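Local structure of positive phenol-degradative gene regulator (Ralstonia sp. E2, 5FRV) at residues 109-114 against 127-132. The protein probably activates transcription of phenol-degradation genes as a sigma-54-dependent, ATP- and DNA-binding regulator whose amino-terminal sensor domain binds p-cresol. Residues are numbered along the deposited sequence; the frame is centred on the assembly and turned at random.
With PCR (p-cresol), chain D.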
loop_
_atom_site.group_PDB
_atom_site.type_symbol
_atom_site.label_atom_id
_atom_site.label_comp_id
_atom_site.label_asym_id
_atom_site.label_seq_id
_atom_site.Cartn_x
_atom_site.Cartn_y
_atom_site.Cartn_z
ATOM N N ARG A 109 0.211 15.971 -0.852
ATOM C CA ARG A 109 -0.410 17.126 -0.217
ATOM C C ARG A 109 -1.245 17.838 -1.262
ATOM O O ARG A 109 -0.739 18.253 -2.309
ATOM C CB ARG A 109 0.632 18.078 0.373
ATOM C CG ARG A 109 0.012 19.359 0.908
ATOM C CD ARG A 109 1.051 20.421 1.256
ATOM N NE ARG A 109 0.386 21.661 1.656
ATOM C CZ ARG A 109 -0.066 21.904 2.883
ATOM N NH1 ARG A 109 0.096 20.999 3.841
ATOM N NH2 ARG A 109 -0.672 23.055 3.158
ATOM N N VAL A 110 -2.533 17.966 -0.987
ATOM C CA VAL A 110 -3.458 18.483 -1.984
ATOM C C VAL A 110 -3.923 19.864 -1.591
ATOM O O VAL A 110 -4.292 20.100 -0.438
ATOM C CB VAL A 110 -4.662 17.564 -2.150
ATOM C CG1 VAL A 110 -5.512 17.992 -3.364
ATOM C CG2 VAL A 110 -4.190 16.126 -2.294
ATOM N N THR A 111 -3.873 20.784 -2.545
ATOM C CA THR A 111 -4.476 22.100 -2.356
ATOM C C THR A 111 -5.468 22.404 -3.471
ATOM O O THR A 111 -5.076 22.531 -4.639
ATOM C CB THR A 111 -3.410 23.205 -2.308
ATOM O OG1 THR A 111 -2.427 22.859 -1.327
ATOM C CG2 THR A 111 -4.046 24.548 -1.946
ATOM N N PRO A 112 -6.760 22.506 -3.119
ATOM C CA PRO A 112 -7.789 22.897 -4.083
ATOM C C PRO A 112 -7.482 24.287 -4.627
ATOM O O PRO A 112 -7.190 25.189 -3.838
ATOM C CB PRO A 112 -9.078 22.896 -3.251
ATOM C CG PRO A 112 -8.773 22.048 -2.053
ATOM C CD PRO A 112 -7.319 22.299 -1.773
ATOM N N LEU A 113 -7.497 24.451 -5.943
ATOM C CA LEU A 113 -7.229 25.765 -6.543
ATOM C C LEU A 113 -8.531 26.538 -6.716
ATOM O O LEU A 113 -8.776 27.555 -6.059
ATOM C CB LEU A 113 -6.532 25.632 -7.906
ATOM C CG LEU A 113 -5.083 25.151 -7.972
ATOM C CD1 LEU A 113 -4.750 24.691 -9.387
ATOM C CD2 LEU A 113 -4.115 26.227 -7.521
ATOM N N THR A 114 -9.357 26.045 -7.628
ATOM C CA THR A 114 -10.681 26.592 -7.842
ATOM C C THR A 114 -11.623 25.415 -8.065
ATOM O O THR A 114 -11.331 24.524 -8.854
ATOM C CB THR A 114 -10.722 27.558 -9.050
ATOM O OG1 THR A 114 -10.352 26.856 -10.243
ATOM C CG2 THR A 114 -9.759 28.736 -8.847
ATOM N N GLU A 127 -9.806 22.158 -10.164
ATOM C CA GLU A 127 -8.367 22.279 -10.391
ATOM C C GLU A 127 -7.685 22.162 -9.045
ATOM O O GLU A 127 -8.133 22.768 -8.073
ATOM C CB GLU A 127 -7.990 23.625 -11.037
ATOM C CG GLU A 127 -8.552 23.885 -12.439
ATOM C CD GLU A 127 -8.107 25.244 -13.013
ATOM O OE1 GLU A 127 -7.438 26.014 -12.281
ATOM O OE2 GLU A 127 -8.439 25.539 -14.191
ATOM N N PHE A 128 -6.603 21.396 -8.985
ATOM C CA PHE A 128 -5.910 21.158 -7.717
ATOM C C PHE A 128 -4.397 21.185 -7.867
ATOM O O PHE A 128 -3.861 20.774 -8.904
ATOM C CB PHE A 128 -6.310 19.801 -7.113
ATOM C CG PHE A 128 -7.797 19.620 -6.951
ATOM C CD1 PHE A 128 -8.585 19.273 -8.029
ATOM C CD2 PHE A 128 -8.393 19.778 -5.716
ATOM C CE1 PHE A 128 -9.944 19.119 -7.886
ATOM C CE2 PHE A 128 -9.757 19.621 -5.570
ATOM C CZ PHE A 128 -10.525 19.293 -6.651
ATOM N N LEU A 129 -3.733 21.645 -6.804
ATOM C CA LEU A 129 -2.283 21.558 -6.648
ATOM C C LEU A 129 -1.896 20.300 -5.864
ATOM O O LEU A 129 -2.528 19.962 -4.851
ATOM C CB LEU A 129 -1.742 22.790 -5.928
ATOM C CG LEU A 129 -0.230 22.803 -5.672
ATOM C CD1 LEU A 129 0.541 22.974 -6.984
ATOM C CD2 LEU A 129 0.170 23.882 -4.669
ATOM N N TRP A 130 -0.858 19.627 -6.343
ATOM C CA TRP A 130 -0.285 18.446 -5.701
ATOM C C TRP A 130 1.168 18.683 -5.288
ATOM O O TRP A 130 2.054 18.739 -6.140
ATOM C CB TRP A 130 -0.342 17.251 -6.649
ATOM C CG TRP A 130 -1.636 16.481 -6.656
ATOM C CD1 TRP A 130 -2.684 16.619 -5.796
ATOM C CD2 TRP A 130 -2.004 15.440 -7.575
ATOM N NE1 TRP A 130 -3.686 15.725 -6.122
ATOM C CE2 TRP A 130 -3.284 14.991 -7.210
ATOM C CE3 TRP A 130 -1.363 14.832 -8.658
ATOM C CZ2 TRP A 130 -3.934 13.969 -7.892
ATOM C CZ3 TRP A 130 -2.028 13.833 -9.354
ATOM C CH2 TRP A 130 -3.291 13.405 -8.958
ATOM N N GLU A 131 1.425 18.797 -3.991
ATOM C CA GLU A 131 2.813 18.883 -3.530
ATOM C C GLU A 131 3.261 17.591 -2.849
ATOM O O GLU A 131 2.491 16.967 -2.118
ATOM C CB GLU A 131 2.975 20.074 -2.591
ATOM C CG GLU A 131 2.691 21.415 -3.275
ATOM C CD GLU A 131 2.691 22.586 -2.303
ATOM O OE1 GLU A 131 1.625 22.855 -1.700
ATOM O OE2 GLU A 131 3.756 23.229 -2.132
ATOM N N ASP A 132 4.504 17.195 -3.117
ATOM C CA ASP A 132 5.119 15.991 -2.537
ATOM C C ASP A 132 4.404 14.693 -2.944
ATOM O O ASP A 132 4.269 13.772 -2.128
ATOM C CB ASP A 132 5.161 16.088 -1.007
ATOM C CG ASP A 132 5.678 17.431 -0.524
ATOM O OD1 ASP A 132 6.888 17.703 -0.698
ATOM O OD2 ASP A 132 4.869 18.221 0.018
HETATM C CB PCR D . -11.305 15.506 -5.444
HETATM C CG PCR D . -9.839 15.179 -5.251
HETATM C CD1 PCR D . -9.468 14.060 -4.525
HETATM C CE1 PCR D . -8.126 13.777 -4.342
HETATM C CD2 PCR D . -8.874 16.014 -5.796
HETATM C CE2 PCR D . -7.538 15.738 -5.615
HETATM C CZ PCR D . -7.166 14.617 -4.887
HETATM O OH PCR D . -5.818 14.320 -4.698
HETATM O O HOH W 1 -0.701 21.374 -2.269
#
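V110 and P112 meet W130 and F128 on the inner face of an antiparallel beta hairpin, strands 109-118 and 123-131, whose apolar face forms one wall of the p-cresol pocket of the sensor domain. CG2 of V110 packs 3.8 Å from CD1 of W130, and CB of P112 rests 4.0 Å from CD2 of F128. V110, F128 and W130 line the pocket, while P112 backs the F128 ring from outside it. The ligand's CD2 sits over the centre of the F128 ring, 3.6 Å above its plane, whereas its hydroxyl meets the indole edge of W130, where NE1 donates a hydrogen bond of 2.9 Å to OH. H102, on helix 97-104, binds the same ligand, and W130 also touches the zinc ligands C151 and C185, so it packs between the phenol pocket and the zinc site.

Between the strands, T111 and L129 exchange two nearly straight backbone hydrogen bonds, and R109 and E131 exchange two more, somewhat more bent. Farther along, a classic beta bulge sets L113 and T114 both against E127, and L113 lays CD1 across the E127 side chain at about a right angle.

The opposite face is mixed: L129 packs against T111, while R109, T111 and E131 make its polar edge. R109 and E131 run side by side, their guanidinium and carboxylate planes 81° apart, in a long salt bridge from NE to OE1 (3.8 Å). With chi1 at -53°, T111 keeps OG1 beside its own backbone N, turned toward a water held between R109 O, E131 OE1 (2.8 Å) and T111 OG1, the last a rather short 2.5 Å.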